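Local coordinates for protein amine Dehydrogenase (Pseudomonas putida, PDB 1JMX) that probably serves as the seven-bladed propeller subunit of a quinohemoprotein amine dehydrogenase, which oxidises primary amines and passes the electrons on to heme c, at residues 154-157 with 161-164; 81-86 with 106-111; 21-26 with 70-75; 277-282 with 324-329. All blocks are in the same frame, centred on the assembly; numbering follows the deposited sequence.

Contact 1: residues 154-157 with 161-164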
loop_
_atom_site.group_PDB
_atom_site.type_symbol
_atom_site.label_atom_id
_atom_site.label_comp_id
_atom_site.label_asym_id
_atom_site.label_seq_id
_atom_site.Cartn_x
_atom_site.Cartn_y
_atom_site.Cartn_z
ATOM N N ARG B 154 -28.521 11.906 -7.241
ATOM C CA ARG B 154 -29.856 11.337 -7.423
ATOM C C ARG B 154 -30.805 12.458 -7.826
ATOM O O ARG B 154 -30.792 13.528 -7.235
ATOM C CB ARG B 154 -30.375 10.674 -6.139
ATOM C CG ARG B 154 -29.587 9.458 -5.631
ATOM C CD ARG B 154 -29.671 8.259 -6.545
ATOM N NE ARG B 154 -31.046 7.914 -6.884
ATOM C CZ ARG B 154 -31.870 7.207 -6.114
ATOM N NH1 ARG B 154 -31.469 6.757 -4.928
ATOM N NH2 ARG B 154 -33.095 6.921 -6.553
ATOM N N ALA B 155 -31.607 12.219 -8.855
ATOM C CA ALA B 155 -32.557 13.217 -9.317
ATOM C C ALA B 155 -33.859 13.082 -8.540
ATOM O O ALA B 155 -34.463 12.010 -8.498
ATOM C CB ALA B 155 -32.816 13.053 -10.810
ATOM N N ALA B 156 -34.248 14.158 -7.870
ATOM C CA ALA B 156 -35.486 14.182 -7.116
ATOM C C ALA B 156 -36.660 14.241 -8.099
ATOM O O ALA B 156 -36.469 14.489 -9.289
ATOM C CB ALA B 156 -35.502 15.379 -6.184
ATOM N N ASP B 157 -37.861 13.990 -7.586
ATOM C CA ASP B 157 -39.104 14.000 -8.360
ATOM C C ASP B 157 -39.388 15.299 -9.110
ATOM O O ASP B 157 -39.977 15.282 -10.195
ATOM C CB ASP B 157 -40.297 13.722 -7.440
ATOM C CG ASP B 157 -40.456 12.262 -7.102
ATOM O OD1 ASP B 157 -39.777 11.408 -7.716
ATOM O OD2 ASP B 157 -41.290 11.970 -6.214
ATOM N N LEU B 161 -31.468 18.012 -8.819
ATOM C CA LEU B 161 -30.400 17.033 -8.703
ATOM C C LEU B 161 -29.637 17.196 -7.397
ATOM O O LEU B 161 -29.038 18.239 -7.138
ATOM C CB LEU B 161 -29.439 17.169 -9.893
ATOM C CG LEU B 161 -28.451 16.046 -10.210
ATOM C CD1 LEU B 161 -29.209 14.832 -10.716
ATOM C CD2 LEU B 161 -27.454 16.525 -11.257
ATOM N N TYR B 162 -29.716 16.178 -6.548
ATOM C CA TYR B 162 -28.999 16.183 -5.281
ATOM C C TYR B 162 -27.629 15.598 -5.541
ATOM O O TYR B 162 -27.497 14.478 -6.025
ATOM C CB TYR B 162 -29.778 15.419 -4.213
ATOM C CG TYR B 162 -30.934 16.248 -3.720
ATOM C CD1 TYR B 162 -32.224 16.054 -4.218
ATOM C CD2 TYR B 162 -30.722 17.289 -2.812
ATOM C CE1 TYR B 162 -33.273 16.877 -3.832
ATOM C CE2 TYR B 162 -31.761 18.113 -2.418
ATOM C CZ TYR B 162 -33.033 17.905 -2.929
ATOM O OH TYR B 162 -34.059 18.720 -2.531
ATOM N N VAL B 163 -26.621 16.421 -5.297
ATOM C CA VAL B 163 -25.232 16.074 -5.547
ATOM C C VAL B 163 -24.401 15.920 -4.281
ATOM O O VAL B 163 -24.274 16.851 -3.493
ATOM C CB VAL B 163 -24.573 17.171 -6.429
ATOM C CG1 VAL B 163 -23.117 16.865 -6.671
ATOM C CG2 VAL B 163 -25.326 17.307 -7.747
ATOM N N ALA B 164 -23.816 14.744 -4.110
ATOM C CA ALA B 164 -22.964 14.476 -2.965
ATOM C C ALA B 164 -21.542 14.925 -3.297
ATOM O O ALA B 164 -20.939 14.452 -4.258
ATOM C CB ALA B 164 -22.991 12.991 -2.615
#
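A beta hairpin at the inner edge of one four-stranded blade pairs Arg154 with Tyr162 and Ala155 with Leu161, joining strand 153-155 to strand 161-164. Arg154 and Tyr162 form the antiparallel hydrogen-bonded pair: Arg154 N gives to Tyr162 O at 3.0 Å, and Tyr162 N returns a bond to Arg154 O at 2.9 Å. Both N-H groups point almost straight at their acceptors, at 158° and 160°. Ala155 and Leu161 follow as the non-hydrogen-bonded pair, with side chains on the face opposite those of Arg154 and Tyr162. Leu161 has CG anti to its backbone N (chi1 -164°), which lets CD1 swing back against Ala155 CB at 4.0 Å. These are the innermost two strands of a beta-propeller blade, and the small methyl of Ala155 leaves Leu161 CD1 room to fold across the pair. Beyond the paired residues the chain turns and Ala156 points its methyl toward the second strand, where CB meets Tyr162 CE1 at 3.6 Å, at the ring edge and in its plane. The buried phenol needs a polar mate, and Tyr162 OH is hydrogen-bonded to Lys170 NZ. Arg154 leads its guanidinium away from the hairpin, its side chain packing on Phe210 and Leu240.

Contact 2: residues 81-86 with 106-111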
loop_
_atom_site.group_PDB
_atom_site.type_symbol
_atom_site.label_atom_id
_atom_site.label_comp_id
_atom_site.label_asym_id
_atom_site.label_seq_id
_atom_site.Cartn_x
_atom_site.Cartn_y
_atom_site.Cartn_z
ATOM N N ALA B 81 -23.150 6.757 -23.819
ATOM C CA ALA B 81 -22.574 8.082 -23.695
ATOM C C ALA B 81 -21.141 7.942 -23.225
ATOM O O ALA B 81 -20.868 7.283 -22.230
ATOM C CB ALA B 81 -23.375 8.913 -22.704
ATOM N N ASN B 82 -20.217 8.486 -23.998
ATOM C CA ASN B 82 -18.821 8.446 -23.624
ATOM C C ASN B 82 -18.564 9.750 -22.890
ATOM O O ASN B 82 -19.040 10.806 -23.306
ATOM C CB ASN B 82 -17.930 8.324 -24.862
ATOM C CG ASN B 82 -16.469 8.518 -24.544
ATOM O OD1 ASN B 82 -15.888 9.537 -24.883
ATOM N ND2 ASN B 82 -15.878 7.557 -23.863
ATOM N N LEU B 83 -17.818 9.666 -21.792
ATOM C CA LEU B 83 -17.518 10.828 -20.972
ATOM C C LEU B 83 -16.263 11.611 -21.371
ATOM O O LEU B 83 -15.832 12.509 -20.651
ATOM C CB LEU B 83 -17.456 10.415 -19.501
ATOM C CG LEU B 83 -18.682 9.649 -18.990
ATOM C CD1 LEU B 83 -18.519 9.368 -17.508
ATOM C CD2 LEU B 83 -19.967 10.432 -19.248
ATOM N N SER B 84 -15.712 11.309 -22.542
ATOM C CA SER B 84 -14.516 12.000 -23.029
ATOM C C SER B 84 -14.773 12.667 -24.372
ATOM O O SER B 84 -14.077 12.384 -25.348
ATOM C CB SER B 84 -13.353 11.019 -23.175
ATOM O OG SER B 84 -13.048 10.422 -21.942
ATOM N N SER B 85 -15.752 13.565 -24.417
ATOM C CA SER B 85 -16.101 14.256 -25.655
ATOM C C SER B 85 -15.258 15.493 -25.946
ATOM O O SER B 85 -15.250 15.980 -27.075
ATOM C CB SER B 85 -17.583 14.614 -25.673
ATOM O OG SER B 85 -17.904 15.458 -24.588
ATOM N N VAL B 86 -14.576 16.017 -24.932
ATOM C CA VAL B 86 -13.719 17.185 -25.121
ATOM C C VAL B 86 -12.364 16.703 -25.644
ATOM O O VAL B 86 -11.736 15.831 -25.039
ATOM C CB VAL B 86 -13.539 17.979 -23.807
ATOM C CG1 VAL B 86 -12.586 19.149 -24.007
ATOM C CG2 VAL B 86 -14.886 18.469 -23.317
ATOM N N VAL B 106 -29.728 11.987 -18.860
ATOM C CA VAL B 106 -28.810 11.316 -17.956
ATOM C C VAL B 106 -27.741 12.359 -17.630
ATOM O O VAL B 106 -27.250 13.054 -18.517
ATOM C CB VAL B 106 -28.151 10.054 -18.601
ATOM C CG1 VAL B 106 -27.118 9.446 -17.652
ATOM C CG2 VAL B 106 -29.212 9.009 -18.936
ATOM N N TYR B 107 -27.448 12.511 -16.346
ATOM C CA TYR B 107 -26.456 13.464 -15.887
ATOM C C TYR B 107 -25.229 12.698 -15.397
ATOM O O TYR B 107 -25.335 11.577 -14.917
ATOM C CB TYR B 107 -27.031 14.317 -14.754
ATOM C CG TYR B 107 -28.450 14.769 -15.003
ATOM C CD1 TYR B 107 -29.525 14.131 -14.380
ATOM C CD2 TYR B 107 -28.725 15.794 -15.910
ATOM C CE1 TYR B 107 -30.830 14.492 -14.662
ATOM C CE2 TYR B 107 -30.025 16.165 -16.194
ATOM C CZ TYR B 107 -31.075 15.507 -15.572
ATOM O OH TYR B 107 -32.364 15.853 -15.888
ATOM N N ALA B 108 -24.063 13.304 -15.542
ATOM C CA ALA B 108 -22.833 12.672 -15.108
ATOM C C ALA B 108 -21.796 13.740 -14.845
ATOM O O ALA B 108 -21.621 14.637 -15.665
ATOM C CB ALA B 108 -22.334 11.718 -16.183
ATOM N N THR B 109 -21.182 13.735 -13.666
ATOM C CA THR B 109 -20.139 14.728 -13.462
ATOM C C THR B 109 -18.833 14.064 -13.887
ATOM O O THR B 109 -18.577 12.893 -13.584
ATOM C CB THR B 109 -20.097 15.389 -12.044
ATOM O OG1 THR B 109 -18.924 14.989 -11.343
ATOM C CG2 THR B 109 -21.321 15.096 -11.253
ATOM N N VAL B 110 -18.098 14.784 -14.727
ATOM C CA VAL B 110 -16.848 14.323 -15.291
ATOM C C VAL B 110 -15.641 15.061 -14.736
ATOM O O VAL B 110 -15.581 16.293 -14.769
ATOM C CB VAL B 110 -16.859 14.498 -16.837
ATOM C CG1 VAL B 110 -15.572 13.989 -17.438
ATOM C CG2 VAL B 110 -18.057 13.785 -17.455
ATOM N N ASN B 111 -14.704 14.287 -14.195
ATOM C CA ASN B 111 -13.436 14.792 -13.670
ATOM C C ASN B 111 -12.490 14.503 -14.840
ATOM O O ASN B 111 -12.043 13.373 -15.015
ATOM C CB ASN B 111 -12.983 13.985 -12.437
ATOM C CG ASN B 111 -13.927 14.117 -11.241
ATOM O OD1 ASN B 111 -13.816 13.366 -10.273
ATOM N ND2 ASN B 111 -14.831 15.081 -11.290
#
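Leu83 lays its side chain over Ala108 and Val110, two residues that project from the same side of strand 105-115. Its CB rests on Val110 CG2 at 4.0 Å, and farther out Leu83 CD2 reaches Ala108 CB at 4.1 Å. With CG anti to its own carbonyl carbon (chi1 -53°), the leucine runs along the strand from the valine to the alanine. The residue types suit this course: the methyl of alanine leaves room for the branched end of leucine, while valine, whose beta-branching sits easily in a strand, offers a broad apolar flank. Val110 CG1 also lies 3.5 Å from Leu83 O, a van der Waals touch with the backbone. Ile67 adds its side chain to both Leu83 and Ala108.

Leu83 is positioned by a backbone hydrogen bond with Gly65 of its own blade and by the turn around it. Asn82 OD1 accepts from Ser84 N at 2.9 Å, an Asx turn spanning Leu83, with the donor well above the amide carbonyl plane. Asn82 ND2 is held by Asp66 OD1 and Ser84 OG bonds to Gly91 N, so the turn is tied at both ends. Strand 76-82 edges one propeller blade; strand 105-115 belongs to the next and leads to Leu116-Tyr120, which border heme c. Polar bonds fix the backbone around Leu83, while the side-chain packing onto the next blade is apolar and rests on van der Waals contact.

Contact 3: residues 21-26 with 70-75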
loop_
_atom_site.group_PDB
_atom_site.type_symbol
_atom_site.label_atom_id
_atom_site.label_comp_id
_atom_site.label_asym_id
_atom_site.label_seq_id
_atom_site.Cartn_x
_atom_site.Cartn_y
_atom_site.Cartn_z
ATOM N N ASN B 21 -18.520 -9.223 -17.321
ATOM C CA ASN B 21 -19.238 -8.043 -17.789
ATOM C C ASN B 21 -20.697 -8.405 -17.968
ATOM O O ASN B 21 -21.279 -8.153 -19.009
ATOM C CB ASN B 21 -18.657 -7.466 -19.082
ATOM C CG ASN B 21 -18.860 -5.970 -19.179
ATOM O OD1 ASN B 21 -19.201 -5.324 -18.191
ATOM N ND2 ASN B 21 -18.640 -5.409 -20.357
ATOM N N ASN B 22 -21.281 -9.002 -16.935
ATOM C CA ASN B 22 -22.675 -9.424 -16.986
ATOM C C ASN B 22 -23.586 -8.548 -16.147
ATOM O O ASN B 22 -23.164 -7.921 -15.175
ATOM C CB ASN B 22 -22.863 -10.853 -16.442
ATOM C CG ASN B 22 -21.816 -11.828 -16.923
ATOM O OD1 ASN B 22 -21.433 -11.831 -18.094
ATOM N ND2 ASN B 22 -21.362 -12.693 -16.010
ATOM N N LEU B 23 -24.854 -8.562 -16.521
ATOM C CA LEU B 23 -25.900 -7.867 -15.796
ATOM C C LEU B 23 -26.896 -9.001 -15.665
ATOM O O LEU B 23 -27.330 -9.571 -16.662
ATOM C CB LEU B 23 -26.495 -6.713 -16.606
ATOM C CG LEU B 23 -27.594 -5.885 -15.923
ATOM C CD1 LEU B 23 -27.703 -4.529 -16.594
ATOM C CD2 LEU B 23 -28.946 -6.604 -15.966
ATOM N N HIS B 24 -27.186 -9.387 -14.434
ATOM C CA HIS B 24 -28.115 -10.472 -14.184
ATOM C C HIS B 24 -29.413 -9.967 -13.617
ATOM O O HIS B 24 -29.439 -9.002 -12.859
ATOM C CB HIS B 24 -27.504 -11.467 -13.204
ATOM C CG HIS B 24 -26.195 -12.021 -13.656
ATOM N ND1 HIS B 24 -24.996 -11.656 -13.087
ATOM C CD2 HIS B 24 -25.893 -12.904 -14.637
ATOM C CE1 HIS B 24 -24.013 -12.291 -13.697
ATOM N NE2 HIS B 24 -24.530 -13.053 -14.642
ATOM N N VAL B 25 -30.498 -10.616 -14.011
ATOM C CA VAL B 25 -31.813 -10.271 -13.509
ATOM C C VAL B 25 -32.184 -11.401 -12.557
ATOM O O VAL B 25 -32.160 -12.576 -12.926
ATOM C CB VAL B 25 -32.862 -10.167 -14.639
ATOM C CG1 VAL B 25 -34.205 -9.761 -14.060
ATOM C CG2 VAL B 25 -32.418 -9.154 -15.676
ATOM N N VAL B 26 -32.448 -11.039 -11.311
ATOM C CA VAL B 26 -32.813 -12.003 -10.295
ATOM C C VAL B 26 -34.307 -11.921 -10.036
ATOM O O VAL B 26 -34.853 -10.844 -9.812
ATOM C CB VAL B 26 -32.040 -11.754 -8.966
ATOM C CG1 VAL B 26 -32.601 -12.625 -7.838
ATOM C CG2 VAL B 26 -30.555 -12.058 -9.163
ATOM N N ILE B 70 -29.182 -0.446 -21.106
ATOM C CA ILE B 70 -29.483 -1.796 -21.563
ATOM C C ILE B 70 -30.955 -2.100 -21.305
ATOM O O ILE B 70 -31.451 -1.883 -20.203
ATOM C CB ILE B 70 -28.621 -2.869 -20.813
ATOM C CG1 ILE B 70 -27.120 -2.606 -20.997
ATOM C CG2 ILE B 70 -28.964 -4.278 -21.313
ATOM C CD1 ILE B 70 -26.576 -3.047 -22.335
ATOM N N ASP B 71 -31.658 -2.562 -22.333
ATOM C CA ASP B 71 -33.059 -2.932 -22.192
ATOM C C ASP B 71 -33.074 -4.357 -21.646
ATOM O O ASP B 71 -32.685 -5.288 -22.336
ATOM C CB ASP B 71 -33.767 -2.876 -23.549
ATOM C CG ASP B 71 -35.115 -3.587 -23.547
ATOM O OD1 ASP B 71 -35.529 -4.055 -24.619
ATOM O OD2 ASP B 71 -35.767 -3.698 -22.488
ATOM N N LEU B 72 -33.530 -4.515 -20.408
ATOM C CA LEU B 72 -33.583 -5.820 -19.749
ATOM C C LEU B 72 -34.425 -6.905 -20.436
ATOM O O LEU B 72 -34.108 -8.093 -20.329
ATOM C CB LEU B 72 -34.045 -5.650 -18.300
ATOM C CG LEU B 72 -32.986 -5.442 -17.215
ATOM C CD1 LEU B 72 -31.832 -4.592 -17.707
ATOM C CD2 LEU B 72 -33.641 -4.832 -15.996
ATOM N N ASP B 73 -35.503 -6.508 -21.108
ATOM C CA ASP B 73 -36.368 -7.467 -21.797
ATOM C C ASP B 73 -35.699 -8.162 -22.971
ATOM O O ASP B 73 -36.079 -9.274 -23.333
ATOM C CB ASP B 73 -37.647 -6.795 -22.315
ATOM C CG ASP B 73 -38.677 -6.552 -21.227
ATOM O OD1 ASP B 73 -38.515 -7.038 -20.091
ATOM O OD2 ASP B 73 -39.674 -5.865 -21.518
ATOM N N THR B 74 -34.702 -7.515 -23.560
ATOM C CA THR B 74 -34.027 -8.080 -24.719
ATOM C C THR B 74 -32.505 -8.081 -24.603
ATOM O O THR B 74 -31.817 -8.659 -25.445
ATOM C CB THR B 74 -34.396 -7.273 -25.999
ATOM O OG1 THR B 74 -33.956 -5.911 -25.853
ATOM C CG2 THR B 74 -35.910 -7.279 -26.235
ATOM N N CYS B 75 -31.991 -7.430 -23.565
ATOM C CA CYS B 75 -30.555 -7.297 -23.345
ATOM C C CYS B 75 -29.906 -6.384 -24.378
ATOM O O CYS B 75 -28.693 -6.443 -24.576
ATOM C CB CYS B 75 -29.844 -8.653 -23.371
ATOM S SG CYS B 75 -30.181 -9.731 -21.957
#
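Asp71 OD2 is gripped by Asp73 N at 3.1 Å and by a salt bridge from Arg55, and the turn it fastens carries Leu72 against Leu23 and Val25. The bond from Asp73 N, two residues on, makes an Asx turn. On the other carboxylate oxygen, Asp71 OD1 accepts from Thr74 OG1 at 2.7 Å, and both of these donors come from above the carboxylate plane. Aspartate suits the end of strand 66-71, since its short acid can fold over to receive donors from the turn that follows, while Thr74 N bonds to Asp71 O at 3.2 Å.

Leu72 is thereby aimed into the seam between two neighbouring blades of the propeller, facing strand 22-27 of the first from a turn of the second. Leu23 keeps CG anti to its backbone N (chi1 -179°) and extends until CD2 meets Leu72 CD1 at 3.9 Å, the two side chains crossing at about a right angle. Val25 adds its CG2 branch, 4.1 Å from Leu72 CG, at a more slanting approach. Ile15 and Ala57 also pack against Leu72. Polar and covalent links join the same blades: Lys35 NZ bonds to Leu72 O, and the disulfide of Cys75 with Cys37 ties the turn to strand 32-38. Asp73, farther round, pairs with Arg55 and with Arg349, the last residue of the chain.

Contact 4: residues 277-282 with 324-329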
loop_
_atom_site.group_PDB
_atom_site.type_symbol
_atom_site.label_atom_id
_atom_site.label_comp_id
_atom_site.label_asym_id
_atom_site.label_seq_id
_atom_site.Cartn_x
_atom_site.Cartn_y
_atom_site.Cartn_z
ATOM N N LEU B 277 -23.423 -8.361 9.859
ATOM C CA LEU B 277 -24.653 -7.703 9.447
ATOM C C LEU B 277 -25.260 -7.258 10.776
ATOM O O LEU B 277 -25.578 -8.095 11.613
ATOM C CB LEU B 277 -25.588 -8.699 8.752
ATOM C CG LEU B 277 -26.640 -8.227 7.729
ATOM C CD1 LEU B 277 -27.688 -9.321 7.565
ATOM C CD2 LEU B 277 -27.318 -6.940 8.148
ATOM N N ALA B 278 -25.378 -5.956 11.000
ATOM C CA ALA B 278 -25.938 -5.469 12.255
ATOM C C ALA B 278 -27.319 -4.851 12.086
ATOM O O ALA B 278 -27.607 -4.197 11.087
ATOM C CB ALA B 278 -24.996 -4.490 12.916
ATOM N N LYS B 279 -28.148 -5.037 13.107
ATOM C CA LYS B 279 -29.520 -4.551 13.139
ATOM C C LYS B 279 -29.600 -3.554 14.284
ATOM O O LYS B 279 -29.334 -3.911 15.426
ATOM C CB LYS B 279 -30.449 -5.742 13.401
ATOM C CG LYS B 279 -31.917 -5.460 13.304
ATOM C CD LYS B 279 -32.682 -6.773 13.346
ATOM C CE LYS B 279 -34.183 -6.526 13.385
ATOM N NZ LYS B 279 -34.969 -7.787 13.297
ATOM N N TYR B 280 -29.915 -2.299 13.975
ATOM C CA TYR B 280 -29.996 -1.266 14.999
ATOM C C TYR B 280 -31.365 -0.653 15.193
ATOM O O TYR B 280 -32.165 -0.562 14.260
ATOM C CB TYR B 280 -29.026 -0.126 14.698
ATOM C CG TYR B 280 -27.597 -0.477 14.944
ATOM C CD1 TYR B 280 -26.856 -1.158 13.984
ATOM C CD2 TYR B 280 -26.988 -0.157 16.146
ATOM C CE1 TYR B 280 -25.539 -1.518 14.219
ATOM C CE2 TYR B 280 -25.672 -0.511 16.394
ATOM C CZ TYR B 280 -24.953 -1.194 15.427
ATOM O OH TYR B 280 -23.663 -1.573 15.680
ATOM N N ASP B 281 -31.584 -0.155 16.405
ATOM C CA ASP B 281 -32.815 0.516 16.771
ATOM C C ASP B 281 -32.437 1.992 16.691
ATOM O O ASP B 281 -31.615 2.454 17.473
ATOM C CB ASP B 281 -33.191 0.148 18.206
ATOM C CG ASP B 281 -34.562 0.636 18.593
ATOM O OD1 ASP B 281 -34.825 1.853 18.486
ATOM O OD2 ASP B 281 -35.379 -0.209 19.010
ATOM N N LEU B 282 -32.984 2.709 15.711
ATOM C CA LEU B 282 -32.676 4.134 15.529
ATOM C C LEU B 282 -33.049 4.987 16.736
ATOM O O LEU B 282 -32.268 5.830 17.180
ATOM C CB LEU B 282 -33.404 4.713 14.308
ATOM C CG LEU B 282 -32.857 4.655 12.882
ATOM C CD1 LEU B 282 -31.481 5.288 12.796
ATOM C CD2 LEU B 282 -32.831 3.234 12.419
ATOM N N ASP B 324 -36.019 -10.373 10.166
ATOM C CA ASP B 324 -36.538 -10.501 11.531
ATOM C C ASP B 324 -35.629 -11.370 12.389
ATOM O O ASP B 324 -35.179 -10.947 13.452
ATOM C CB ASP B 324 -37.950 -11.095 11.528
ATOM C CG ASP B 324 -38.923 -10.281 10.698
ATOM O OD1 ASP B 324 -38.980 -9.043 10.884
ATOM O OD2 ASP B 324 -39.618 -10.884 9.850
ATOM N N THR B 325 -35.354 -12.578 11.916
ATOM C CA THR B 325 -34.500 -13.494 12.646
ATOM C C THR B 325 -33.019 -13.194 12.440
ATOM O O THR B 325 -32.193 -13.625 13.232
ATOM C CB THR B 325 -34.794 -14.961 12.250
ATOM O OG1 THR B 325 -34.528 -15.150 10.855
ATOM C CG2 THR B 325 -36.258 -15.303 12.518
ATOM N N LEU B 326 -32.700 -12.419 11.402
ATOM C CA LEU B 326 -31.315 -12.067 11.040
ATOM C C LEU B 326 -30.476 -13.303 10.684
ATOM O O LEU B 326 -29.292 -13.399 11.032
ATOM C CB LEU B 326 -30.612 -11.239 12.133
ATOM C CG LEU B 326 -30.251 -9.778 11.800
ATOM C CD1 LEU B 326 -28.985 -9.363 12.538
ATOM C CD2 LEU B 326 -30.043 -9.607 10.311
ATOM N N GLU B 327 -31.094 -14.246 9.983
ATOM C CA GLU B 327 -30.392 -15.448 9.587
ATOM C C GLU B 327 -30.471 -15.732 8.106
ATOM O O GLU B 327 -31.511 -15.545 7.477
ATOM C CB GLU B 327 -30.880 -16.645 10.383
ATOM C CG GLU B 327 -30.417 -16.598 11.839
ATOM C CD GLU B 327 -30.757 -17.851 12.615
ATOM O OE1 GLU B 327 -30.405 -17.917 13.818
ATOM O OE2 GLU B 327 -31.371 -18.766 12.017
ATOM N N LYS B 328 -29.352 -16.198 7.562
ATOM C CA LYS B 328 -29.253 -16.503 6.153
ATOM C C LYS B 328 -30.160 -17.656 5.768
ATOM O O LYS B 328 -30.034 -18.762 6.290
ATOM C CB LYS B 328 -27.812 -16.831 5.774
ATOM C CG LYS B 328 -27.555 -16.749 4.277
ATOM C CD LYS B 328 -26.219 -17.330 3.903
ATOM C CE LYS B 328 -26.219 -18.822 4.129
ATOM N NZ LYS B 328 -24.924 -19.428 3.728
ATOM N N VAL B 329 -31.104 -17.356 4.881
ATOM C CA VAL B 329 -32.063 -18.322 4.359
ATOM C C VAL B 329 -31.424 -19.108 3.219
ATOM O O VAL B 329 -31.569 -20.329 3.150
ATOM C CB VAL B 329 -33.358 -17.615 3.855
ATOM C CG1 VAL B 329 -34.310 -18.623 3.222
ATOM C CG2 VAL B 329 -34.047 -16.892 5.013
#
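Leu326 takes a left-handed backbone conformation (phi 62°, psi 39°), uncommon for a residue other than glycine, and still packs on both Leu277 and Lys279. With Glu327 it faces Asn322 across the sheet, forming a G1 beta bulge, whose first position is most often a glycine. The leucine there supplies apolar packing between blades: Leu326 CD2 presses on Leu277 CD1 at 3.6 Å, while its other branch, CD1, lies 4.0 Å from Lys279 CB.

Lys279 and Leu326 run past each other in opposite directions, so that the methylenes of the lysine flank the leucine and Lys279 CD comes within 4.2 Å of Leu326 CG. Lysine fits because its shaft is greasy and its end is polar. With CG anti to the backbone N (chi1 -173°) and the rest of the chain fully extended, the ammonium arrives at the turn before strand 327-333. There NZ makes a weak bond to Asp324 O at 3.2 Å and a further hydrogen bond to Pro323 O. Shortening Leu326 to an alanine would probably take away the methyl that Leu277 CD1 meets across the blades and open a gap beside the lysine methylenes.

The strand of Leu277 and Lys279 belongs to the sixth propeller blade and the bulge to the seventh; Phe321, from the neighbouring strand 317-322 of the seventh, also packs on Leu277. Asp324 OD1 lies 4.8 Å from Lys279 NZ, too far for direct contact, and Asp324 OD2 has a long, weak ion pair with Lys265, so the carboxylate may lend Lys279 only general electrostatic support while backbone carbonyls take its N-H groups.

The contacts come in the order 3, 2, 1, 4 along the chain, round the seven-bladed propeller. Contact 3 joins the first blade to the second, contact 2 the second to the third, and contact 4 the sixth to the seventh; contact 1 lies within the fourth. Contacts 2 and 3 share the sheet of strands 66-71 and 76-82, with centres about 23 Å apart. Contacts 1 and 2, about 17 Å between centres, touch where Leu161 CD1 meets Tyr107 CD1 at 3.7 Å, bringing the fourth blade against the third. Contacts 2 and 4 lie on opposite sides of the chain's centre, centres about 39 Å apart. Together they combine pairing within a blade with side-chain packing between blades.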